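PDB 4QP0: endo-beta-mannanase from Rhizomucor miehei, which probably hydrolyses internal beta-1,4-mannosidic linkages in mannans, galactomannans and glucomannans, as a secreted glycoside hydrolase of family 5. Local coordinates for residues A[78-81]-A[85-88]. Residues are numbered along the deposited sequence; the frame is centred on the assembly and turned at random.
Sequences INDN and GLGR
The chain doubles back between N79 and L86, and two backbone carbonyls grip the approach to a helix: N79 O accepts a nearly straight bond from L86 N (3.1 Å, 166° at the hydrogen), while N81 O takes G87 N at 3.3 Å and, more weakly, G85 N. G85 suits its place because its CA lies against N79 O, leaving no room there for a CB; at G87 the space beside N81 O is tight, which suits a residue without a side chain. N79 shapes the turn. Its chi1 of -173° swings CG away from the backbone N of N79 and brings OD1 round to N81 N at 3.0 Å, closing an Asx turn in which the donor stands well above the amide plane. Its ND2 rests 3.3 Å from G85 CA and is bound by W65 O and T84 OG1, so both ends of this buried amide are engaged. N81 OD1 similarly accepts the backbone N-H groups of D83 and T84, which lie just before G85. L86 supplies the apolar part: its CD1 meets CG2 of I78 at 3.9 Å, the branched side chains crossing at a slant, and also brushes D80 OD1, which is hydrogen-bonded to H148 NE2. This loop carries the chain from strand 75-78, paired with 67-70, into helix 87-98 of the TIM barrel; I78 and L86 pack together against H148 of helix 136-151.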
loop_
_atom_site.group_PDB
_atom_site.type_symbol
_atom_site.label_atom_id
_atom_site.label_comp_id
_atom_site.label_asym_id
_atom_site.label_seq_id
_atom_site.Cartn_x
_atom_site.Cartn_y
_atom_site.Cartn_z
ATOM N N ILE A 78 -19.689 3.044 -10.396
ATOM C CA ILE A 78 -18.313 3.542 -10.500
ATOM C C ILE A 78 -18.278 4.904 -11.197
ATOM O O ILE A 78 -19.020 5.135 -12.149
ATOM C CB ILE A 78 -17.412 2.533 -11.252
ATOM C CG1 ILE A 78 -17.368 1.189 -10.503
ATOM C CG2 ILE A 78 -16.008 3.096 -11.454
ATOM C CD1 ILE A 78 -16.771 0.039 -11.291
ATOM N N ASN A 79 -17.400 5.789 -10.726
ATOM C CA ASN A 79 -17.316 7.166 -11.218
ATOM C C ASN A 79 -16.168 7.429 -12.184
ATOM O O ASN A 79 -15.014 7.573 -11.769
ATOM C CB ASN A 79 -17.228 8.137 -10.038
ATOM C CG ASN A 79 -17.304 9.592 -10.464
ATOM O OD1 ASN A 79 -17.788 9.911 -11.556
ATOM N ND2 ASN A 79 -16.828 10.490 -9.597
ATOM N N ASP A 80 -16.500 7.539 -13.466
ATOM C CA ASP A 80 -15.510 7.814 -14.508
ATOM C C ASP A 80 -15.303 9.308 -14.761
ATOM O O ASP A 80 -14.556 9.678 -15.670
ATOM C CB ASP A 80 -15.909 7.134 -15.821
ATOM C CG ASP A 80 -15.889 5.609 -15.736
ATOM O OD1 ASP A 80 -14.856 5.030 -15.320
ATOM O OD2 ASP A 80 -16.907 4.991 -16.114
ATOM N N ASN A 81 -15.953 10.166 -13.972
ATOM C CA ASN A 81 -15.858 11.616 -14.178
ATOM C C ASN A 81 -14.420 12.143 -14.164
ATOM O O ASN A 81 -13.578 11.671 -13.397
ATOM C CB ASN A 81 -16.701 12.389 -13.157
ATOM C CG ASN A 81 -16.745 13.881 -13.441
ATOM O OD1 ASN A 81 -15.951 14.653 -12.911
ATOM N ND2 ASN A 81 -17.662 14.288 -14.299
ATOM N N GLY A 85 -13.996 11.931 -10.311
ATOM C CA GLY A 85 -13.648 10.512 -10.287
ATOM C C GLY A 85 -12.281 10.113 -10.809
ATOM O O GLY A 85 -11.279 10.815 -10.600
ATOM N N LEU A 86 -12.266 8.974 -11.504
ATOM C CA LEU A 86 -11.049 8.282 -11.940
ATOM C C LEU A 86 -10.147 9.079 -12.869
ATOM O O LEU A 86 -8.968 8.753 -13.014
ATOM C CB LEU A 86 -11.409 6.936 -12.577
ATOM C CG LEU A 86 -11.914 5.882 -11.585
ATOM C CD1 LEU A 86 -12.496 4.671 -12.300
ATOM C CD2 LEU A 86 -10.809 5.471 -10.614
ATOM N N GLY A 87 -10.700 10.121 -13.489
ATOM C CA GLY A 87 -9.920 11.049 -14.297
ATOM C C GLY A 87 -8.844 11.727 -13.465
ATOM O O GLY A 87 -7.790 12.118 -13.989
ATOM N N ARG A 88 -9.116 11.866 -12.163
ATOM C CA ARG A 88 -8.119 12.326 -11.194
ATOM C C ARG A 88 -6.929 11.357 -11.112
ATOM O O ARG A 88 -5.777 11.780 -10.928
ATOM C CB ARG A 88 -8.742 12.504 -9.809
ATOM C CG ARG A 88 -9.570 13.770 -9.630
ATOM C CD ARG A 88 -9.962 13.952 -8.171
ATOM N NE ARG A 88 -10.409 15.310 -7.882
ATOM C CZ ARG A 88 -9.622 16.297 -7.453
ATOM N NH1 ARG A 88 -8.321 16.098 -7.246
ATOM N NH2 ARG A 88 -10.141 17.496 -7.224
#